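PDB 3SFW: dihydropyrimidinase from Brevibacillus agri, which catalyses the zinc-dependent hydrolytic ring opening of dihydropyrimidines and belongs to the amidohydrolase superfamily, whose members carry their metals in a TIM barrel. Local coordinates for residues V21-E26 against A391-F396; P57-D62 against T87-F92; T169-K174 against A229-Q234; Q196-G201 against R330-I335; F350-R355 against E419-H424. All blocks are in the same frame, centred on the assembly; numbering follows the deposited sequence.

Interaction 1 (V21-E26 against A391-F396)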
# COMPACT_ATOMS: atom_id res chain seq x y z
N VAL A 21 8.06 -47.42 2.24
CA VAL A 21 8.92 -46.81 3.27
C VAL A 21 9.30 -47.86 4.28
O VAL A 21 8.44 -48.56 4.80
CB VAL A 21 8.15 -45.65 3.97
CG1 VAL A 21 8.96 -45.05 5.13
CG2 VAL A 21 7.80 -44.56 2.94
N LEU A 22 10.60 -47.96 4.55
CA LEU A 22 11.13 -48.89 5.53
C LEU A 22 11.57 -48.18 6.80
O LEU A 22 12.39 -47.23 6.76
CB LEU A 22 12.32 -49.67 4.94
CG LEU A 22 12.98 -50.69 5.90
CD1 LEU A 22 11.89 -51.74 6.24
CD2 LEU A 22 14.16 -51.35 5.13
N ILE A 23 10.97 -48.59 7.92
CA ILE A 23 11.30 -48.05 9.23
C ILE A 23 12.12 -49.09 9.99
O ILE A 23 11.83 -50.28 9.89
CB ILE A 23 9.99 -47.81 10.02
CG1 ILE A 23 9.15 -46.71 9.34
CG2 ILE A 23 10.30 -47.34 11.48
CD1 ILE A 23 7.68 -46.66 9.83
N ASP A 24 13.16 -48.66 10.68
CA ASP A 24 13.93 -49.58 11.55
C ASP A 24 14.07 -48.89 12.89
O ASP A 24 14.63 -47.80 12.98
CB ASP A 24 15.32 -49.88 10.96
CG ASP A 24 16.08 -50.99 11.72
OD1 ASP A 24 15.57 -51.52 12.71
OD2 ASP A 24 17.17 -51.38 11.27
N GLY A 25 13.37 -49.39 13.90
CA GLY A 25 13.43 -48.71 15.17
C GLY A 25 12.59 -47.42 15.10
O GLY A 25 11.42 -47.48 14.74
N GLU A 26 13.19 -46.28 15.43
CA GLU A 26 12.43 -45.02 15.56
C GLU A 26 12.44 -44.19 14.27
O GLU A 26 11.79 -43.15 14.21
CB GLU A 26 13.00 -44.19 16.69
CG GLU A 26 12.93 -44.87 18.08
CD GLU A 26 13.03 -43.87 19.20
OE1 GLU A 26 13.86 -42.96 19.13
OE2 GLU A 26 12.23 -43.94 20.12
N ALA A 391 10.19 -41.63 12.40
CA ALA A 391 9.15 -42.24 11.63
C ALA A 391 7.81 -41.79 12.24
O ALA A 391 7.15 -42.56 12.92
CB ALA A 391 9.30 -43.78 11.72
N ASP A 392 7.45 -40.54 11.95
CA ASP A 392 6.22 -39.93 12.48
C ASP A 392 5.35 -39.73 11.24
O ASP A 392 5.61 -38.84 10.39
CB ASP A 392 6.53 -38.55 13.10
CG ASP A 392 7.20 -38.62 14.47
OD1 ASP A 392 7.82 -39.67 14.82
OD2 ASP A 392 7.20 -37.56 15.13
N ILE A 393 4.45 -40.68 11.02
CA ILE A 393 3.82 -40.83 9.74
C ILE A 393 2.32 -41.08 9.94
O ILE A 393 1.92 -41.83 10.84
CB ILE A 393 4.45 -42.04 8.97
CG1 ILE A 393 5.91 -41.72 8.69
CG2 ILE A 393 3.64 -42.34 7.62
CD1 ILE A 393 6.70 -42.91 8.14
N VAL A 394 1.51 -40.49 9.07
CA VAL A 394 0.06 -40.69 9.09
C VAL A 394 -0.35 -41.43 7.83
O VAL A 394 0.03 -41.03 6.72
CB VAL A 394 -0.67 -39.34 9.16
CG1 VAL A 394 -2.18 -39.55 9.08
CG2 VAL A 394 -0.29 -38.62 10.46
N LEU A 395 -1.15 -42.50 7.99
CA LEU A 395 -1.79 -43.12 6.86
C LEU A 395 -3.17 -42.50 6.72
O LEU A 395 -3.99 -42.61 7.65
CB LEU A 395 -1.92 -44.64 7.09
CG LEU A 395 -0.62 -45.44 7.25
CD1 LEU A 395 -0.87 -46.93 6.99
CD2 LEU A 395 0.48 -44.94 6.45
N PHE A 396 -3.39 -41.76 5.62
CA PHE A 396 -4.58 -40.90 5.49
C PHE A 396 -5.39 -41.34 4.26
O PHE A 396 -4.82 -41.50 3.14
CB PHE A 396 -4.11 -39.43 5.32
CG PHE A 396 -5.23 -38.44 5.29
CD1 PHE A 396 -5.76 -37.92 6.49
CD2 PHE A 396 -5.69 -37.94 4.07
CE1 PHE A 396 -6.79 -36.98 6.46
CE2 PHE A 396 -6.69 -36.96 4.04
CZ PHE A 396 -7.23 -36.48 5.22
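Ile23 meets Ala391 and Ile393 with nearly the whole of its side chain. Its CB points at the opposing segment and lies 4.4 Å from Ala391 CB, and each of its branches then passes the same methyl. CG2, placed anti to the backbone N (CG1 at chi1 -65°), comes nearest, 3.7 Å from Ala391 CB, while CG1 passes that carbon at 3.8 Å. CD1 keeps touch with Ala391 CB at 3.8 Å and also reaches Ile393 CD1, 4.2 Å away. Ala391 is thus seated against three carbons of one isoleucine. The two segments belong to different sheets: strand 20-24 lies in the four-stranded N-terminal sheet, strand 393-403 in the larger mixed sheet, next to strand 49-59, and their facing aliphatic side chains form part of the interior of the small beta-sandwich domain found beside the TIM barrel in hydantoinase-like amidohydrolases. Val21, two residues before Ile23, adds CG1 at 4.3 Å from Ile393 CD1, a looser approach, and also packs on Val28 and Leu50. Beyond the strand the chain turns through Gly25, and here the backbones join: Ala391 N donates to Glu26 O over 2.9 Å, with a nearly straight N-H...O angle of 168°. The carboxylate of Glu26 leads away from this bond and is held by salt bridges to Arg451 and Arg433.

Interaction 2 (P57-D62 against T87-F92). With ZN (zinc ion), chain F.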
# COMPACT_ATOMS: atom_id res chain seq x y z
N PRO A 57 1.86 -26.28 16.45
CA PRO A 57 2.70 -25.42 17.26
C PRO A 57 1.90 -24.59 18.28
O PRO A 57 2.45 -23.62 18.84
CB PRO A 57 3.30 -24.44 16.25
CG PRO A 57 2.21 -24.31 15.16
CD PRO A 57 1.69 -25.77 15.07
N HIS A 58 0.62 -24.87 18.44
CA HIS A 58 -0.20 -23.95 19.23
C HIS A 58 -1.22 -24.68 20.11
O HIS A 58 -2.38 -24.84 19.74
CB HIS A 58 -0.88 -22.91 18.32
CG HIS A 58 -1.44 -21.72 19.05
ND1 HIS A 58 -1.53 -20.47 18.48
CD2 HIS A 58 -1.85 -21.58 20.34
CE1 HIS A 58 -2.00 -19.61 19.37
NE2 HIS A 58 -2.20 -20.27 20.51
N THR A 59 -0.74 -25.18 21.26
CA THR A 59 -1.66 -25.93 22.17
C THR A 59 -1.57 -25.40 23.59
O THR A 59 -0.58 -24.77 23.97
CB THR A 59 -1.38 -27.45 22.16
OG1 THR A 59 -0.09 -27.73 22.72
CG2 THR A 59 -1.36 -27.98 20.68
N HIS A 60 -2.65 -25.61 24.35
CA HIS A 60 -2.75 -25.17 25.74
C HIS A 60 -3.34 -26.32 26.58
O HIS A 60 -4.51 -26.25 27.02
CB HIS A 60 -3.66 -23.93 25.85
CG HIS A 60 -3.15 -22.75 25.07
ND1 HIS A 60 -2.12 -21.97 25.52
CD2 HIS A 60 -3.51 -22.27 23.86
CE1 HIS A 60 -1.90 -20.99 24.65
NE2 HIS A 60 -2.71 -21.17 23.61
N LEU A 61 -2.57 -27.39 26.74
CA LEU A 61 -3.10 -28.54 27.49
C LEU A 61 -2.91 -28.31 29.01
O LEU A 61 -1.86 -27.83 29.46
CB LEU A 61 -2.33 -29.81 27.07
CG LEU A 61 -2.33 -30.09 25.56
CD1 LEU A 61 -1.68 -31.47 25.29
CD2 LEU A 61 -3.80 -30.11 25.03
N ASP A 62 -3.91 -28.72 29.80
CA ASP A 62 -3.86 -28.56 31.25
C ASP A 62 -3.50 -27.15 31.66
O ASP A 62 -2.64 -26.94 32.55
CB ASP A 62 -2.88 -29.56 31.87
CG ASP A 62 -3.17 -29.84 33.35
OD1 ASP A 62 -4.36 -29.94 33.75
OD2 ASP A 62 -2.19 -29.97 34.12
N THR A 87 1.29 -35.64 15.22
CA THR A 87 2.24 -36.45 15.94
C THR A 87 3.20 -35.68 16.90
O THR A 87 3.96 -36.32 17.67
CB THR A 87 3.07 -37.36 14.98
OG1 THR A 87 3.65 -36.54 13.97
CG2 THR A 87 2.18 -38.40 14.32
N SER A 88 3.25 -34.34 16.80
CA SER A 88 4.03 -33.53 17.73
C SER A 88 3.24 -32.28 18.04
O SER A 88 2.50 -31.77 17.16
CB SER A 88 5.36 -33.11 17.06
OG SER A 88 6.22 -34.20 17.08
N ILE A 89 3.38 -31.77 19.26
CA ILE A 89 2.80 -30.50 19.62
C ILE A 89 3.84 -29.60 20.25
O ILE A 89 4.89 -30.08 20.74
CB ILE A 89 1.63 -30.66 20.69
CG1 ILE A 89 2.16 -31.30 21.99
CG2 ILE A 89 0.47 -31.51 20.12
CD1 ILE A 89 1.14 -31.24 23.12
N VAL A 90 3.55 -28.30 20.25
CA VAL A 90 4.40 -27.38 20.99
C VAL A 90 3.47 -26.54 21.82
O VAL A 90 2.59 -25.81 21.27
CB VAL A 90 5.30 -26.50 20.07
CG1 VAL A 90 6.41 -25.84 20.94
CG2 VAL A 90 5.96 -27.39 18.94
N ASP A 91 3.56 -26.74 23.13
CA ASP A 91 2.59 -26.19 24.08
C ASP A 91 3.15 -24.94 24.78
O ASP A 91 4.35 -24.84 25.03
CB ASP A 91 2.30 -27.29 25.12
CG ASP A 91 1.06 -27.01 25.94
OD1 ASP A 91 1.19 -26.37 26.99
OD2 ASP A 91 -0.05 -27.45 25.49
N PHE A 92 2.28 -23.99 25.12
CA PHE A 92 2.71 -22.78 25.84
C PHE A 92 2.89 -22.95 27.36
O PHE A 92 1.90 -22.96 28.13
CB PHE A 92 1.74 -21.63 25.52
CG PHE A 92 1.85 -21.14 24.10
CD1 PHE A 92 0.99 -21.62 23.11
CD2 PHE A 92 2.79 -20.21 23.77
CE1 PHE A 92 1.09 -21.19 21.81
CE2 PHE A 92 2.92 -19.78 22.45
CZ PHE A 92 2.07 -20.30 21.46
ZN ZN F . -3.17 -19.59 22.29
O HOH W 1 -0.82 -22.66 27.96
O HOH W 2 -0.77 -25.41 28.54
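The HxH metal motif at the end of the first barrel strand, His58 and His60, packs on Phe92 of the neighbouring parallel strand. Both histidines bind one zinc ion through NE2, each at 2.1 Å; Asp315 and the carboxylated Lys150 complete its site. Phe92 points the edge of its ring at the face of His58, CE1 lying 3.3 Å from CD2 of His58, and its ring is nearly parallel to that of His60 but slid aside. Between the ligands, Thr59 turns to Asp91. Asp91 OD2 accepts from Thr59 OG1 at 2.8 Å, on the anti side, 25° out of the carboxylate plane, and through its syn lone pair from Leu61 N, at 2.8 Å and almost straight (174°). OD1 of Asp91 is bonded to Trp108 and to a water shared with Leu61 O. Replacing Asp91 by alanine would probably leave the Thr59 hydroxyl and Leu61 N without their common acceptor and let the backbone on both sides of His60 shift. His60 ND1 donates to a water that bonds in turn to Phe92 O, and His58 ND1 is bonded to Glu262. These second-shell bonds imply that both imidazoles are held in rotation with NE2 directed at the zinc.

Interaction 3 (T169-K174 against A229-Q234)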
# COMPACT_ATOMS: atom_id res chain seq x y z
N THR A 169 12.48 -8.24 24.74
CA THR A 169 12.44 -9.68 24.49
C THR A 169 12.91 -9.94 23.06
O THR A 169 13.71 -10.87 22.80
CB THR A 169 11.06 -10.25 24.72
OG1 THR A 169 10.69 -10.05 26.08
CG2 THR A 169 11.01 -11.76 24.40
N LEU A 170 12.51 -9.06 22.15
CA LEU A 170 12.95 -9.21 20.72
C LEU A 170 14.46 -9.01 20.56
O LEU A 170 15.12 -9.79 19.85
CB LEU A 170 12.21 -8.21 19.81
CG LEU A 170 10.73 -8.58 19.52
CD1 LEU A 170 9.96 -7.26 19.14
CD2 LEU A 170 10.67 -9.64 18.39
N ILE A 171 15.00 -8.04 21.30
CA ILE A 171 16.45 -7.79 21.26
C ILE A 171 17.21 -8.98 21.80
O ILE A 171 18.18 -9.45 21.20
CB ILE A 171 16.82 -6.51 22.02
CG1 ILE A 171 16.29 -5.31 21.22
CG2 ILE A 171 18.33 -6.37 22.15
CD1 ILE A 171 16.39 -4.06 21.90
N ARG A 172 16.77 -9.46 22.93
CA ARG A 172 17.42 -10.61 23.56
C ARG A 172 17.26 -11.86 22.70
O ARG A 172 18.17 -12.68 22.61
CB ARG A 172 16.82 -10.82 24.95
CG ARG A 172 17.49 -11.99 25.72
CD ARG A 172 19.02 -11.75 25.88
NE ARG A 172 19.57 -12.55 26.99
CZ ARG A 172 20.84 -13.00 27.07
NH1 ARG A 172 21.19 -13.77 28.11
NH2 ARG A 172 21.74 -12.72 26.14
N ALA A 173 16.06 -12.07 22.16
CA ALA A 173 15.82 -13.20 21.26
C ALA A 173 16.74 -13.17 20.04
O ALA A 173 17.20 -14.23 19.60
CB ALA A 173 14.31 -13.25 20.81
N LYS A 174 16.95 -12.00 19.45
CA LYS A 174 17.87 -11.93 18.32
C LYS A 174 19.27 -12.36 18.77
O LYS A 174 19.95 -13.11 18.06
CB LYS A 174 17.95 -10.53 17.73
CG LYS A 174 18.86 -10.56 16.48
CD LYS A 174 19.55 -9.26 16.23
CE LYS A 174 20.46 -9.35 14.95
NZ LYS A 174 19.77 -10.02 13.80
N ALA A 229 11.27 -5.05 13.43
CA ALA A 229 12.20 -4.40 12.52
C ALA A 229 13.25 -3.54 13.26
O ALA A 229 14.42 -3.59 12.92
CB ALA A 229 11.40 -3.49 11.52
N LEU A 230 12.82 -2.79 14.28
CA LEU A 230 13.71 -1.92 15.13
C LEU A 230 14.73 -2.75 15.93
O LEU A 230 15.85 -2.29 16.19
CB LEU A 230 12.84 -1.13 16.11
CG LEU A 230 12.10 0.07 15.45
CD1 LEU A 230 10.92 0.54 16.31
CD2 LEU A 230 13.08 1.19 15.24
N ALA A 231 14.39 -4.01 16.20
CA ALA A 231 15.32 -4.94 16.83
C ALA A 231 16.12 -5.80 15.85
O ALA A 231 16.93 -6.64 16.29
CB ALA A 231 14.55 -5.85 17.84
N ASP A 232 15.76 -5.74 14.57
CA ASP A 232 16.29 -6.67 13.56
C ASP A 232 16.08 -8.16 13.93
O ASP A 232 16.97 -9.01 13.75
CB ASP A 232 17.78 -6.40 13.33
CG ASP A 232 18.31 -7.11 12.10
OD1 ASP A 232 17.52 -7.42 11.20
OD2 ASP A 232 19.54 -7.35 12.02
N ALA A 233 14.92 -8.46 14.49
CA ALA A 233 14.70 -9.77 15.13
C ALA A 233 13.79 -10.63 14.23
O ALA A 233 13.68 -10.38 13.02
CB ALA A 233 14.08 -9.56 16.51
N GLN A 234 13.21 -11.69 14.79
CA GLN A 234 12.30 -12.52 13.98
C GLN A 234 11.00 -12.74 14.76
O GLN A 234 11.04 -12.96 15.97
CB GLN A 234 12.93 -13.86 13.60
CG GLN A 234 13.67 -14.59 14.78
CD GLN A 234 15.19 -14.27 14.79
OE1 GLN A 234 15.75 -13.78 13.81
NE2 GLN A 234 15.84 -14.50 15.94
O HOH W 3 18.72 -14.64 16.02
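Leu170, Ile171 and Ala231 make the close-packed half of this contact. The methyl of Ala231 touches both Ile171 CG1, 3.8 Å from its CB, and CB of Leu170. Ala233 fills the next place: its CB touches the Leu170 carbonyl O at 3.5 Å and lies 3.9 Å from Leu170 CD2. Small side chains let the turn come this near, the CA atoms of Lys174 and Ala233 being 5.0 Å apart. The solvent side is built differently. Lys174, its CG anti to the backbone N (chi1 -175°), stretches along the turn and bends only at its last torsion, which brings NZ to 3.0 Å from Asp232 O. The same ammonium forms a salt bridge with Asp232 OD2 at 3.2 Å, weak as a hydrogen bond. Asp232 has the positive phi of a Schellman motif that ends the helix. A water joins Lys174 O to Gln234 NE2, which also donates to Ala178 O. The contact lies between neighbouring helices 163-176 and 214-230, where the chain leaving the latter enters strand 234-237. Leu170 and Ala173 also rest on Val180 of the adjacent parallel strand 180-182, while Ile171 touches Tyr192 of the second subunit.

Interaction 4 (Q196-G201 against R330-I335)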
# COMPACT_ATOMS: atom_id res chain seq x y z
N GLN A 196 -17.12 -1.03 28.80
CA GLN A 196 -18.20 -0.21 28.27
C GLN A 196 -19.39 -1.10 27.90
O GLN A 196 -20.57 -0.78 28.22
CB GLN A 196 -17.71 0.54 27.04
CG GLN A 196 -18.78 1.22 26.21
CD GLN A 196 -18.18 1.98 25.01
OE1 GLN A 196 -17.62 3.08 25.17
NE2 GLN A 196 -18.25 1.37 23.82
N ALA A 197 -19.11 -2.26 27.31
CA ALA A 197 -20.19 -3.15 26.90
C ALA A 197 -21.00 -3.56 28.13
O ALA A 197 -22.23 -3.56 28.11
CB ALA A 197 -19.61 -4.44 26.20
N LEU A 198 -20.29 -3.93 29.18
CA LEU A 198 -20.94 -4.45 30.38
C LEU A 198 -21.74 -3.34 31.07
O LEU A 198 -22.84 -3.58 31.57
CB LEU A 198 -19.92 -5.01 31.34
CG LEU A 198 -19.21 -6.32 30.96
CD1 LEU A 198 -18.23 -6.65 32.08
CD2 LEU A 198 -20.25 -7.46 30.77
N ALA A 199 -21.17 -2.13 31.07
CA ALA A 199 -21.86 -0.95 31.60
C ALA A 199 -23.18 -0.68 30.89
O ALA A 199 -24.10 -0.09 31.47
CB ALA A 199 -20.96 0.28 31.52
N GLU A 200 -23.27 -1.07 29.62
CA GLU A 200 -24.48 -0.83 28.84
C GLU A 200 -25.45 -2.00 28.91
O GLU A 200 -26.47 -1.99 28.24
CB GLU A 200 -24.12 -0.54 27.39
CG GLU A 200 -23.19 0.65 27.24
CD GLU A 200 -23.07 1.12 25.81
OE1 GLU A 200 -22.43 0.41 25.00
OE2 GLU A 200 -23.61 2.21 25.51
N GLY A 201 -25.11 -3.01 29.71
CA GLY A 201 -25.94 -4.21 29.84
C GLY A 201 -25.77 -5.22 28.71
O GLY A 201 -26.58 -6.15 28.56
N ARG A 330 -24.40 -14.56 31.72
CA ARG A 330 -24.67 -13.22 32.20
C ARG A 330 -23.50 -12.27 32.10
O ARG A 330 -23.64 -11.10 32.43
N ASP A 331 -22.32 -12.76 31.71
CA ASP A 331 -21.16 -11.84 31.64
C ASP A 331 -20.09 -12.44 30.73
O ASP A 331 -19.35 -13.31 31.16
CB ASP A 331 -20.57 -11.64 33.05
CG ASP A 331 -19.35 -10.74 33.07
OD1 ASP A 331 -18.83 -10.39 31.97
OD2 ASP A 331 -18.89 -10.40 34.20
N PHE A 332 -20.10 -12.05 29.45
CA PHE A 332 -19.25 -12.73 28.45
C PHE A 332 -17.77 -12.62 28.82
O PHE A 332 -16.95 -13.42 28.34
CB PHE A 332 -19.48 -12.11 27.07
CG PHE A 332 -18.93 -10.70 26.96
CD1 PHE A 332 -19.72 -9.61 27.22
CD2 PHE A 332 -17.62 -10.49 26.55
CE1 PHE A 332 -19.21 -8.31 27.13
CE2 PHE A 332 -17.13 -9.21 26.40
CZ PHE A 332 -17.90 -8.11 26.72
N THR A 333 -17.40 -11.64 29.64
CA THR A 333 -15.98 -11.48 30.04
C THR A 333 -15.51 -12.62 30.93
O THR A 333 -14.30 -12.82 31.11
CB THR A 333 -15.66 -10.11 30.71
OG1 THR A 333 -16.17 -10.09 32.05
CG2 THR A 333 -16.11 -8.88 29.88
N LYS A 334 -16.44 -13.37 31.51
CA LYS A 334 -16.08 -14.50 32.35
C LYS A 334 -16.21 -15.84 31.68
O LYS A 334 -16.06 -16.88 32.32
CB LYS A 334 -16.88 -14.49 33.66
CG LYS A 334 -16.54 -13.23 34.50
CD LYS A 334 -17.21 -13.29 35.88
CE LYS A 334 -16.78 -12.06 36.69
NZ LYS A 334 -17.86 -11.71 37.66
N ILE A 335 -16.51 -15.85 30.38
CA ILE A 335 -16.54 -17.13 29.64
C ILE A 335 -15.05 -17.48 29.38
O ILE A 335 -14.33 -16.65 28.88
CB ILE A 335 -17.23 -17.01 28.23
CG1 ILE A 335 -18.70 -16.52 28.33
CG2 ILE A 335 -17.18 -18.33 27.54
CD1 ILE A 335 -19.32 -16.15 26.95
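Asp331 OD1, which touches Leu198 across the contact, is gripped by two groups of Thr333. The hydroxyl OG1 of Thr333 donates to it over 2.7 Å, on the syn side and 29° out of the carboxylate plane; Thr333 N, two residues on from the aspartate, reaches it from the same face at 3.0 Å. The backbone bond makes this an Asx turn, which leads into the short 3-10 segment 332-334. With the carboxylate so held, its OD1 also forms a surface for apolar carbon: Leu198 CD2 lies 3.5 Å away, the two side chains crossing at about a right angle. No hydrogen bond joins the two segments, and the rest of the contact is mainly apolar. Leu198 stands near the last turn of helix 187-199, which closes in a Schellman motif at Gly201, while the partner segment belongs to the long connection between helices 321-325 and 345-354. The contact is on the outside of the barrel, its centre about 29 Å from the centre of the chain. The two leucine methyls divide the work. CD1 meets Thr333 CG2 tip to tip at 3.8 Å, and CD2 comes within 3.9 Å of Phe332 CE1. That ring takes a chi1 of 70°, with CG between the backbone N and the carbonyl carbon, a torsion that brings its edge to the helix, where Ala197 CB lies 4.0 Å from Phe332 CE1. Thr333 CG2 rests over one face of the same ring, near the rim, and Tyr207, His208 and Thr211 are further neighbours of Phe332.

Interaction 5 (F350-R355 against E419-H424)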
# COMPACT_ATOMS: atom_id res chain seq x y z
N PHE A 350 -7.30 -30.32 4.92
CA PHE A 350 -7.35 -31.14 3.69
C PHE A 350 -8.70 -30.92 2.99
O PHE A 350 -8.77 -30.70 1.78
CB PHE A 350 -7.19 -32.62 4.04
CG PHE A 350 -7.32 -33.52 2.83
CD1 PHE A 350 -6.29 -33.62 1.89
CD2 PHE A 350 -8.51 -34.18 2.59
CE1 PHE A 350 -6.44 -34.42 0.74
CE2 PHE A 350 -8.68 -34.98 1.43
CZ PHE A 350 -7.65 -35.08 0.51
N SER A 351 -9.78 -31.05 3.74
CA SER A 351 -11.10 -31.11 3.12
C SER A 351 -11.56 -29.73 2.62
O SER A 351 -12.19 -29.62 1.55
CB SER A 351 -12.11 -31.69 4.10
OG SER A 351 -13.35 -31.98 3.44
N GLU A 352 -11.33 -28.68 3.40
CA GLU A 352 -11.77 -27.36 2.97
C GLU A 352 -10.69 -26.69 2.16
O GLU A 352 -10.97 -25.68 1.49
CB GLU A 352 -12.11 -26.49 4.18
CG GLU A 352 -13.44 -26.93 4.80
CD GLU A 352 -14.62 -26.72 3.85
OE1 GLU A 352 -14.75 -25.60 3.30
OE2 GLU A 352 -15.42 -27.66 3.66
N GLY A 353 -9.43 -27.12 2.36
CA GLY A 353 -8.31 -26.42 1.70
C GLY A 353 -7.89 -27.13 0.40
O GLY A 353 -8.14 -26.65 -0.70
N VAL A 354 -7.33 -28.33 0.51
CA VAL A 354 -6.83 -29.03 -0.65
C VAL A 354 -7.95 -29.41 -1.62
O VAL A 354 -7.83 -29.21 -2.84
CB VAL A 354 -6.05 -30.32 -0.23
CG1 VAL A 354 -5.57 -31.12 -1.48
CG2 VAL A 354 -4.83 -29.93 0.64
N ARG A 355 -9.01 -29.99 -1.08
CA ARG A 355 -10.06 -30.52 -1.95
C ARG A 355 -10.81 -29.40 -2.69
O ARG A 355 -11.44 -29.67 -3.72
CB ARG A 355 -11.06 -31.32 -1.15
CG ARG A 355 -10.58 -32.65 -0.74
CD ARG A 355 -11.74 -33.44 -0.16
NE ARG A 355 -12.29 -34.35 -1.15
CZ ARG A 355 -13.50 -34.26 -1.67
NH1 ARG A 355 -14.34 -33.30 -1.30
NH2 ARG A 355 -13.87 -35.15 -2.60
N GLU A 419 -19.35 -29.33 14.91
CA GLU A 419 -20.46 -30.28 14.92
C GLU A 419 -21.26 -30.25 13.61
O GLU A 419 -21.79 -29.21 13.21
CB GLU A 419 -21.36 -30.01 16.12
CG GLU A 419 -22.43 -31.13 16.33
CD GLU A 419 -21.81 -32.43 16.76
OE1 GLU A 419 -20.88 -32.39 17.62
OE2 GLU A 419 -22.34 -33.50 16.31
N GLY A 420 -21.43 -31.42 13.01
CA GLY A 420 -22.23 -31.55 11.76
C GLY A 420 -21.47 -31.27 10.48
O GLY A 420 -22.01 -31.45 9.39
N MET A 421 -20.22 -30.79 10.58
CA MET A 421 -19.46 -30.47 9.36
C MET A 421 -19.16 -31.70 8.52
O MET A 421 -18.61 -32.67 9.01
CB MET A 421 -18.14 -29.77 9.71
CG MET A 421 -17.44 -29.18 8.48
SD MET A 421 -15.92 -28.45 9.13
CE MET A 421 -15.09 -28.02 7.58
N GLN A 422 -19.53 -31.67 7.25
CA GLN A 422 -19.15 -32.77 6.36
C GLN A 422 -17.73 -32.57 5.84
O GLN A 422 -17.42 -31.53 5.26
CB GLN A 422 -20.09 -32.83 5.16
CG GLN A 422 -21.53 -32.82 5.58
CD GLN A 422 -21.88 -34.06 6.28
OE1 GLN A 422 -22.09 -34.05 7.50
NE2 GLN A 422 -21.86 -35.19 5.55
N VAL A 423 -16.91 -33.61 5.94
CA VAL A 423 -15.54 -33.57 5.38
C VAL A 423 -15.25 -34.81 4.59
O VAL A 423 -15.90 -35.86 4.78
CB VAL A 423 -14.50 -33.44 6.51
CG1 VAL A 423 -14.73 -32.12 7.29
CG2 VAL A 423 -14.56 -34.66 7.45
N HIS A 424 -14.25 -34.74 3.72
CA HIS A 424 -13.58 -35.94 3.24
C HIS A 424 -12.22 -36.05 3.85
O HIS A 424 -11.50 -35.05 3.98
CB HIS A 424 -13.40 -35.86 1.72
CG HIS A 424 -14.69 -35.90 0.96
ND1 HIS A 424 -14.98 -36.86 0.02
CD2 HIS A 424 -15.79 -35.11 1.04
CE1 HIS A 424 -16.20 -36.67 -0.44
NE2 HIS A 424 -16.71 -35.60 0.15
O HOH W 4 -15.16 -30.18 4.30
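The guanidinium of Arg355 lies flat on the imidazole of His424, the planes only 1° apart and the centres 3.5 Å. Arg355 CZ stands over the rim of the histidine ring, 3.3 Å from CG of His424, and the bend of the arginine chain at chi3 (99°) helps to lay the group down. A second ring, that of Phe350, receives the His424 carbonyl O at its edge, in plane, 3.4 Å from CD2 of Phe350; this buried oxygen has no hydrogen-bond partner. Phe350 also makes an edge-to-face pair with Phe396. The segments are joined by Ser351, whose OG accepts from His424 N at 2.9 Å and donates to a water. The water donates hydrogen bonds to Glu352 OE2 and Gln422 O, so it ties helix to strand a second time. The methyl CE of Met421 closes the far end, 3.4 Å from Glu352 CG, while the Glu352 carboxylate also forms a salt bridge with Lys356. Putting an alanine in place of His424 is likely to strip the guanidinium of its stacking surface and set the end of Arg355 free to turn toward solvent. The helix widens here into a pi-type turn, with Arg355 N bonded to Phe350 O. At 75° to strand 422-424, helix 350-354 belongs to the seam between the barrel's helical layer and the beta-sandwich domain of this amidohydrolase fold.

How the interactions relate
Interactions 1 and 2 are the buried pair and touch through Asp392 and Thr87; strands 49-59 and 393-403, neighbours in one sheet, connect them. Their chemistry nevertheless differs: aliphatic contact inside the sandwich domain against metal ligands and a shared carboxylate in the barrel. Interaction 5, partly buried, reaches the same sheet through strand 422-432 and meets interaction 1 where Phe350 packs on Phe396. Interactions 3 and 4 lie on the outside of the barrel, about 37 Å apart between centres, each at a helix end closed by a Schellman motif. Interaction 3 keeps a salt bridge on its solvent side, whereas interaction 4 has no polar bond between its segments.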